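Local coordinates for protein shikimate 5-dehydrogenase AroE (5-dehydroshikimate reductase) (Mycobacterium tuberculosis, PDB 4P4G) that probably catalyses the NADP-dependent interconversion of 3-dehydroshikimate and shikimate on the way to chorismate and the aromatic amino acids, and here binds shikimate, at residues A46-V51 / F70-F75; T80-L85 / R100-D105. All blocks are in the same frame, centred on the assembly; numbering follows the deposited sequence.

Contact 1: A46-V51 / F70-F75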
ATOM      1  N   ALA A  46     -13.018  13.490   0.172  1.00 18.31           N
ATOM      2  CA  ALA A  46     -13.925  14.444   0.804  1.00 19.31           C
ATOM      3  C   ALA A  46     -15.126  13.740   1.416  1.00 18.98           C
ATOM      4  O   ALA A  46     -15.636  14.154   2.460  1.00 21.10           O
ATOM      5  CB  ALA A  46     -14.379  15.480  -0.202  1.00 21.10           C
ATOM      6  N   GLU A  47     -15.553  12.669   0.760  1.00 18.69           N
ATOM      7  CA  GLU A  47     -16.765  11.955   1.131  1.00 20.43           C
ATOM      8  C   GLU A  47     -16.543  10.971   2.281  1.00 17.05           C
ATOM      9  O   GLU A  47     -17.494  10.556   2.934  1.00 17.55           O
ATOM     10  CB  GLU A  47     -17.338  11.227  -0.094  1.00 25.01           C
ATOM     11  CG  GLU A  47     -17.838  12.155  -1.220  1.00 32.87           C
ATOM     12  CD  GLU A  47     -16.788  12.432  -2.306  1.00 39.31           C
ATOM     13  OE1 GLU A  47     -15.599  12.651  -1.971  1.00 39.43           O
ATOM     14  OE2 GLU A  47     -17.161  12.428  -3.503  1.00 42.66           O
ATOM     15  N   LEU A  48     -15.290  10.606   2.538  1.00 15.13           N
ATOM     16  CA  LEU A  48     -15.000   9.554   3.518  1.00 13.10           C
ATOM     17  C   LEU A  48     -15.648   9.745   4.907  1.00 10.74           C
ATOM     18  O   LEU A  48     -16.259   8.802   5.428  1.00 10.84           O
ATOM     19  CB  LEU A  48     -13.488   9.269   3.605  1.00 13.14           C
ATOM     20  CG  LEU A  48     -13.028   8.104   4.480  1.00 11.27           C
ATOM     21  CD1 LEU A  48     -11.754   7.494   3.923  1.00 11.05           C
ATOM     22  CD2 LEU A  48     -12.800   8.547   5.922  1.00 12.00           C
ATOM     23  N   PRO A  49     -15.529  10.945   5.515  1.00 12.37           N
ATOM     24  CA  PRO A  49     -16.120  11.091   6.851  1.00 13.07           C
ATOM     25  C   PRO A  49     -17.635  10.889   6.874  1.00 14.10           C
ATOM     26  O   PRO A  49     -18.144  10.346   7.845  1.00 13.07           O
ATOM     27  CB  PRO A  49     -15.796  12.546   7.225  1.00 15.59           C
ATOM     28  CG  PRO A  49     -14.576  12.873   6.430  1.00 15.72           C
ATOM     29  CD  PRO A  49     -14.750  12.138   5.127  1.00 13.61           C
ATOM     30  N   VAL A  50     -18.336  11.317   5.827  1.00 12.14           N
ATOM     31  CA  VAL A  50     -19.793  11.147   5.801  1.00 10.55           C
ATOM     32  C   VAL A  50     -20.178   9.685   5.517  1.00 10.77           C
ATOM     33  O   VAL A  50     -21.129   9.151   6.104  1.00 12.34           O
ATOM     34  CB  VAL A  50     -20.462  12.108   4.807  1.00 13.41           C
ATOM     35  CG1 VAL A  50     -21.934  11.748   4.633  1.00 13.77           C
ATOM     36  CG2 VAL A  50     -20.345  13.540   5.310  1.00 17.90           C
ATOM     37  N   VAL A  51     -19.430   9.031   4.637  1.00 10.23           N
ATOM     38  CA  VAL A  51     -19.652   7.608   4.387  1.00 10.40           C
ATOM     39  C   VAL A  51     -19.412   6.769   5.653  1.00 10.23           C
ATOM     40  O   VAL A  51     -20.297   6.032   6.109  1.00 10.84           O
ATOM     41  CB  VAL A  51     -18.773   7.106   3.234  1.00 11.17           C
ATOM     42  CG1 VAL A  51     -18.833   5.591   3.140  1.00 11.08           C
ATOM     43  CG2 VAL A  51     -19.217   7.760   1.912  1.00 14.79           C
ATOM     44  N   PHE A  70      -5.082   9.664   3.523  1.00  8.90           N
ATOM     45  CA  PHE A  70      -4.841  10.796   4.420  1.00  9.62           C
ATOM     46  C   PHE A  70      -6.120  11.170   5.165  1.00  9.44           C
ATOM     47  O   PHE A  70      -6.108  11.422   6.377  1.00  9.51           O
ATOM     48  CB  PHE A  70      -4.259  11.984   3.646  1.00 10.77           C
ATOM     49  CG  PHE A  70      -2.920  11.692   3.020  1.00 12.88           C
ATOM     50  CD1 PHE A  70      -1.796  11.515   3.811  1.00 11.50           C
ATOM     51  CD2 PHE A  70      -2.786  11.596   1.639  1.00 15.87           C
ATOM     52  CE1 PHE A  70      -0.547  11.236   3.238  1.00 14.71           C
ATOM     53  CE2 PHE A  70      -1.544  11.326   1.053  1.00 16.34           C
ATOM     54  CZ  PHE A  70      -0.425  11.145   1.857  1.00 15.01           C
ATOM     55  N   ALA A  71      -7.237  11.157   4.447  1.00  8.68           N
ATOM     56  CA  ALA A  71      -8.533  11.449   5.052  1.00  8.19           C
ATOM     57  C   ALA A  71      -8.857  10.432   6.153  1.00  8.08           C
ATOM     58  O   ALA A  71      -9.424  10.791   7.179  1.00  9.35           O
ATOM     59  CB  ALA A  71      -9.620  11.457   3.997  1.00  9.49           C
ATOM     60  N   ALA A  72      -8.504   9.168   5.918  1.00  6.83           N
ATOM     61  CA  ALA A  72      -8.762   8.101   6.888  1.00  7.21           C
ATOM     62  C   ALA A  72      -8.018   8.349   8.191  1.00  6.97           C
ATOM     63  O   ALA A  72      -8.583   8.185   9.271  1.00  9.07           O
ATOM     64  CB  ALA A  72      -8.389   6.729   6.303  1.00  7.49           C
ATOM     65  N   LEU A  73      -6.747   8.740   8.100  1.00  6.13           N
ATOM     66  CA  LEU A  73      -5.965   9.033   9.294  1.00  8.39           C
ATOM     67  C   LEU A  73      -6.597  10.172  10.089  1.00 10.00           C
ATOM     68  O   LEU A  73      -6.738  10.094  11.313  1.00 11.50           O
ATOM     69  CB  LEU A  73      -4.532   9.416   8.922  1.00 11.18           C
ATOM     70  CG  LEU A  73      -3.636   9.611  10.147  1.00 17.10           C
ATOM     71  CD1 LEU A  73      -2.903   8.337  10.456  1.00 17.93           C
ATOM     72  CD2 LEU A  73      -2.664  10.767   9.957  1.00 22.73           C
ATOM     73  N   ARG A  74      -6.986  11.230   9.392  1.00 10.95           N
ATOM     74  CA  ARG A  74      -7.563  12.386  10.072  1.00 11.14           C
ATOM     75  C   ARG A  74      -8.906  12.070  10.729  1.00 11.34           C
ATOM     76  O   ARG A  74      -9.248  12.637  11.780  1.00 12.62           O
ATOM     77  CB  ARG A  74      -7.753  13.536   9.090  1.00 12.14           C
ATOM     78  CG  ARG A  74      -6.456  14.144   8.610  1.00 14.61           C
ATOM     79  CD  ARG A  74      -6.749  15.415   7.837  1.00 15.76           C
ATOM     80  NE  ARG A  74      -7.651  15.209   6.703  1.00 17.07           N
ATOM     81  CZ  ARG A  74      -7.251  14.989   5.456  1.00 17.05           C
ATOM     82  NH1 ARG A  74      -5.959  14.914   5.169  1.00 14.63           N
ATOM     83  NH2 ARG A  74      -8.152  14.838   4.488  1.00 20.48           N
ATOM     84  N   PHE A  75      -9.675  11.196  10.092  1.00  8.28           N
ATOM     85  CA  PHE A  75     -11.034  10.897  10.537  1.00  9.27           C
ATOM     86  C   PHE A  75     -11.032  10.154  11.868  1.00 10.43           C
ATOM     87  O   PHE A  75     -11.867  10.412  12.741  1.00 11.80           O
ATOM     88  CB  PHE A  75     -11.760  10.068   9.477  1.00  8.95           C
ATOM     89  CG  PHE A  75     -13.066   9.491   9.953  1.00 11.72           C
ATOM     90  CD1 PHE A  75     -14.202  10.287  10.022  1.00 13.92           C
ATOM     91  CD2 PHE A  75     -13.158   8.151  10.321  1.00 11.06           C
ATOM     92  CE1 PHE A  75     -15.413   9.760  10.460  1.00 17.00           C
ATOM     93  CE2 PHE A  75     -14.362   7.622  10.764  1.00 15.63           C
ATOM     94  CZ  PHE A  75     -15.489   8.426  10.824  1.00 15.23           C
TER

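Contact 2: T80-L85 / R100-D105. With SKM ((3R,4S,5R)-3,4,5-trihydroxycyclohex-1-ene-1-carboxylic acid), chain C.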
ATOM      1  N   THR A  80      -2.920   3.942  15.552  1.00 12.23           N
ATOM      2  CA  THR A  80      -1.818   3.076  15.969  1.00 12.19           C
ATOM      3  C   THR A  80      -0.499   3.836  15.835  1.00 14.33           C
ATOM      4  O   THR A  80      -0.423   4.838  15.123  1.00 12.51           O
ATOM      5  CB  THR A  80      -1.744   1.785  15.126  1.00 11.32           C
ATOM      6  OG1 THR A  80      -1.424   2.122  13.775  1.00 12.03           O
ATOM      7  CG2 THR A  80      -3.071   1.036  15.153  1.00 13.70           C
ATOM      8  N   ALA A  81       0.533   3.356  16.518  1.00 15.90           N
ATOM      9  CA  ALA A  81       1.849   3.974  16.448  1.00 18.50           C
ATOM     10  C   ALA A  81       2.332   4.041  15.006  1.00 16.25           C
ATOM     11  O   ALA A  81       2.900   5.046  14.588  1.00 18.91           O
ATOM     12  CB  ALA A  81       2.846   3.208  17.314  1.00 21.43           C
ATOM     13  N   ARG A  82       2.102   2.975  14.246  1.00 17.92           N
ATOM     14  CA  ARG A  82       2.600   2.930  12.875  1.00 21.34           C
ATOM     15  C   ARG A  82       1.837   3.870  11.943  1.00 17.90           C
ATOM     16  O   ARG A  82       2.439   4.467  11.058  1.00 19.54           O
ATOM     17  CB  ARG A  82       2.658   1.496  12.319  1.00 25.04           C
ATOM     18  CG  ARG A  82       1.383   0.695  12.419  1.00 27.56           C
ATOM     19  CD  ARG A  82       1.606  -0.747  11.930  1.00 30.88           C
ATOM     20  NE  ARG A  82       0.505  -1.631  12.301  1.00 32.42           N
ATOM     21  CZ  ARG A  82       0.103  -2.678  11.586  1.00 35.57           C
ATOM     22  NH1 ARG A  82       0.699  -2.975  10.438  1.00 37.11           N
ATOM     23  NH2 ARG A  82      -0.906  -3.428  12.017  1.00 34.76           N
ATOM     24  N   ALA A  83       0.529   4.019  12.152  1.00 14.86           N
ATOM     25  CA  ALA A  83      -0.236   5.005  11.382  1.00 14.25           C
ATOM     26  C   ALA A  83       0.268   6.414  11.688  1.00 15.47           C
ATOM     27  O   ALA A  83       0.427   7.243  10.783  1.00 15.72           O
ATOM     28  CB  ALA A  83      -1.735   4.897  11.678  1.00 12.64           C
ATOM     29  N   ASP A  84       0.509   6.692  12.970  1.00 15.92           N
ATOM     30  CA  ASP A  84       1.022   7.994  13.377  1.00 18.63           C
ATOM     31  C   ASP A  84       2.397   8.273  12.783  1.00 18.62           C
ATOM     32  O   ASP A  84       2.738   9.423  12.522  1.00 22.31           O
ATOM     33  CB  ASP A  84       1.078   8.112  14.900  1.00 22.04           C
ATOM     34  CG  ASP A  84      -0.174   8.722  15.476  1.00 27.29           C
ATOM     35  OD1 ASP A  84      -0.945   9.322  14.699  1.00 27.25           O
ATOM     36  OD2 ASP A  84      -0.381   8.610  16.702  1.00 31.67           O
ATOM     37  N   LEU A  85       3.175   7.217  12.567  1.00 16.67           N
ATOM     38  CA  LEU A  85       4.512   7.350  12.005  1.00 18.61           C
ATOM     39  C   LEU A  85       4.461   7.609  10.497  1.00 18.31           C
ATOM     40  O   LEU A  85       5.134   8.520   9.988  1.00 19.42           O
ATOM     41  CB  LEU A  85       5.333   6.090  12.298  1.00 19.74           C
ATOM     42  CG  LEU A  85       6.767   6.040  11.768  1.00 21.59           C
ATOM     43  CD1 LEU A  85       7.683   6.959  12.579  1.00 24.08           C
ATOM     44  CD2 LEU A  85       7.278   4.594  11.771  1.00 21.87           C
ATOM     45  N   ARG A 100     -10.382   3.500  15.010  1.00  9.73           N
ATOM     46  CA  ARG A 100      -8.923   3.562  15.082  1.00  9.63           C
ATOM     47  C   ARG A 100      -8.320   3.405  13.691  1.00 10.23           C
ATOM     48  O   ARG A 100      -8.729   2.529  12.919  1.00 11.44           O
ATOM     49  CB  ARG A 100      -8.367   2.486  16.030  1.00 10.40           C
ATOM     50  CG  ARG A 100      -6.839   2.514  16.177  1.00 14.00           C
ATOM     51  CD  ARG A 100      -6.332   1.323  16.985  1.00 19.54           C
ATOM     52  NE  ARG A 100      -7.037   1.197  18.256  1.00 23.11           N
ATOM     53  CZ  ARG A 100      -7.921   0.241  18.525  1.00 23.66           C
ATOM     54  NH1 ARG A 100      -8.197  -0.686  17.623  1.00 23.42           N
ATOM     55  NH2 ARG A 100      -8.525   0.209  19.704  1.00 25.95           N
ATOM     56  N   ALA A 101      -7.355   4.261  13.371  1.00  8.64           N
ATOM     57  CA  ALA A 101      -6.637   4.181  12.105  1.00  8.74           C
ATOM     58  C   ALA A 101      -5.384   3.333  12.264  1.00  9.01           C
ATOM     59  O   ALA A 101      -4.615   3.504  13.222  1.00  9.86           O
ATOM     60  CB  ALA A 101      -6.264   5.567  11.608  1.00 12.01           C
ATOM     61  N   ASP A 102      -5.168   2.432  11.318  1.00  9.14           N
ATOM     62  CA  ASP A 102      -3.912   1.699  11.256  1.00 10.57           C
ATOM     63  C   ASP A 102      -3.364   1.759   9.839  1.00  9.06           C
ATOM     64  O   ASP A 102      -4.071   2.127   8.890  1.00  8.48           O
ATOM     65  CB  ASP A 102      -4.098   0.243  11.700  1.00 14.13           C
ATOM     66  CG  ASP A 102      -2.770  -0.510  11.800  1.00 19.78           C
ATOM     67  OD1 ASP A 102      -1.739   0.130  12.124  1.00 19.25           O
ATOM     68  OD2 ASP A 102      -2.748  -1.733  11.536  1.00 21.41           O
ATOM     69  N   ASN A 103      -2.091   1.430   9.691  1.00 11.45           N
ATOM     70  CA  ASN A 103      -1.522   1.301   8.369  1.00 10.85           C
ATOM     71  C   ASN A 103      -0.891  -0.070   8.211  1.00 11.99           C
ATOM     72  O   ASN A 103       0.138  -0.363   8.823  1.00 13.73           O
ATOM     73  CB  ASN A 103      -0.489   2.388   8.088  1.00 12.27           C
ATOM     74  CG  ASN A 103      -0.120   2.446   6.631  1.00 15.36           C
ATOM     75  OD1 ASN A 103       0.420   1.480   6.083  1.00 16.91           O
ATOM     76  ND2 ASN A 103      -0.415   3.566   5.983  1.00 14.99           N
ATOM     77  N   THR A 104      -1.511  -0.911   7.393  1.00  8.32           N
ATOM     78  CA  THR A 104      -0.954  -2.230   7.111  1.00  9.50           C
ATOM     79  C   THR A 104      -0.189  -2.315   5.784  1.00 10.05           C
ATOM     80  O   THR A 104       0.311  -3.392   5.441  1.00  9.97           O
ATOM     81  CB  THR A 104      -2.041  -3.328   7.139  1.00  9.25           C
ATOM     82  OG1 THR A 104      -2.888  -3.186   5.991  1.00 10.41           O
ATOM     83  CG2 THR A 104      -2.895  -3.222   8.396  1.00  9.58           C
ATOM     84  N   ASP A 105      -0.088  -1.204   5.048  1.00 10.66           N
ATOM     85  CA  ASP A 105       0.693  -1.177   3.800  1.00 12.05           C
ATOM     86  C   ASP A 105       2.188  -1.357   4.083  1.00 11.84           C
ATOM     87  O   ASP A 105       2.950  -1.758   3.198  1.00 11.05           O
ATOM     88  CB  ASP A 105       0.502   0.142   3.034  1.00 13.18           C
ATOM     89  CG  ASP A 105      -0.851   0.253   2.356  1.00 17.50           C
ATOM     90  OD1 ASP A 105      -1.343  -0.757   1.811  1.00 18.01           O
ATOM     91  OD2 ASP A 105      -1.419   1.374   2.370  1.00 19.45           O
TER
HETATM   92  O12 SKM C 301      -3.898  -0.618   1.261  1.00 19.07           O
HETATM   93  C8  SKM C 301      -4.663  -1.419   0.364  1.00 19.11           C
HETATM   94  C6  SKM C 301      -4.348  -0.977  -1.038  1.00 21.24           C
HETATM   95  O7  SKM C 301      -4.402   0.432  -1.148  1.00 24.83           O
HETATM   96  C5  SKM C 301      -5.322  -1.548  -1.935  1.00 17.41           C
HETATM   97  C4  SKM C 301      -6.486  -2.108  -1.609  1.00 13.30           C
HETATM   98  C1  SKM C 301      -7.389  -2.637  -2.710  1.00 11.21           C
HETATM   99  O2  SKM C 301      -8.435  -3.228  -2.407  1.00 13.07           O
HETATM  100  O3  SKM C 301      -7.091  -2.494  -3.910  1.00 14.87           O
HETATM  101  C10 SKM C 301      -6.969  -2.255  -0.136  1.00 14.00           C
HETATM  102  C9  SKM C 301      -6.114  -1.287   0.734  1.00 17.56           C
HETATM  103  O11 SKM C 301      -6.307  -1.700   2.042  1.00 17.21           O

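Contact 1: A46-V51 / F70-F75
Leu48 meets the helix of 70-75 at three residues. Its CB lies 4.5 Å from Ala71 CB, where both residues direct their CB atoms at the opposing segment. An anti torsion about CA-CB (chi1 -174°) carries CG toward that helix, where the two methyls take different partners: CD1 goes to Ala72, 4.2 Å from its CB, while CD2 goes to Phe75, 4.0 Å from CB and 4.1 Å from CG. The side chains of Leu48 and Phe75 cross obliquely. Both helices belong to the substrate-binding domain. Helix 48-53 makes the beta-alpha-beta crossover from strand 37-42 to strand 59-64, and helix 69-75 the next one, from 59-64 to 78-79; Leu48 and Ala72 both rest on Val64 of the shared strand. Pro49 follows with a more exposed contact. Phe75 CD1 lies 3.8 Å from Pro49 CA and 3.9 Å from its CB, and CE1 comes 3.8 Å from Pro49 O. The Phe75 ring reaches this place with CG anti to its own nitrogen (chi1 169°), and it also meets the ring of Trp99, the planes inclined at about 50°.

Contact 2: T80-L85 / R100-D105
The guanidinium of Arg82 carries Asp102 OD2 and Asn103 C over one face, with Thr104 CA placed obliquely to it. Its plane is turned 62° from the Asp102 carboxylate, so the pair is not the flat, two-toothed kind. In this salt bridge OD2 stands over the face above NH2, at a doubtfully short 2.5 Å, and OD1 stands over the same face near NE; the carboxylate thus sits on the face and does not meet the N-H edge. Arg82 CG sits between the backbone N and carbonyl carbon (chi1 53°), and from there the extended chain runs across the carboxylate. NH1 comes within 3.1 Å of Asn103 O, but the angle is too poor for a hydrogen bond; its ionic partner is Asp107.

Thr80 OG1 works in two directions. It donates to Asp102 OD1 at 2.6 Å, meeting that oxygen on its anti side, 25° out of the carboxylate plane, and it accepts from Ala83 N at 3.2 Å, the N-cap bond of helix 81-86. The backbone joins in through a nearly straight bond of 2.9 Å from Thr80 N to Ala101 O, beside which Ala83 CB packs 3.6 Å from the same oxygen. Thr80 thus ties the helix start to strand 98-102 by main chain and side chain together.

Beyond the strand, Asn103 ND2 bonds to Ser88 O, and OD1 accepts a weak capping bond of 2.9 Å from Asp105 N; Asn103 N is buried without a partner. Asp105, three residues after Asp102, accepts from shikimate O12 on OD1 at 2.6 Å; its OD2 pairs with Lys69. With the Thr80 hydroxyl on OD1, the Gln250 amide on OD2 and a positive charge nearby, the Asp102 carboxylate probably stays ionised.

From the N terminus, strand 37-42 leads into 46-51, and contact 1 closes the loop that runs through strand 59-64 to helix 69-75. Strand 78-79 leads into helix 81-86, and contact 2 closes a second loop, through the hairpin of strands 91-95 and 98-102. The loops follow in series, neither nested nor crossed. Contact 1 joins two neighbouring helices over the mixed sheet, whereas contact 2 joins helix 81-86 to strand 98-102, next to edge strand 78-79; strand 98-102 runs on to Asp105 of the shikimate pocket. Their centres are 15 Å apart, yet touch: Leu73 CD1 lies 3.5 Å from Ala83 O, and Leu73 CA 4.2 Å from Ala101 CB, so helix 69-75 packs against both segments of contact 2.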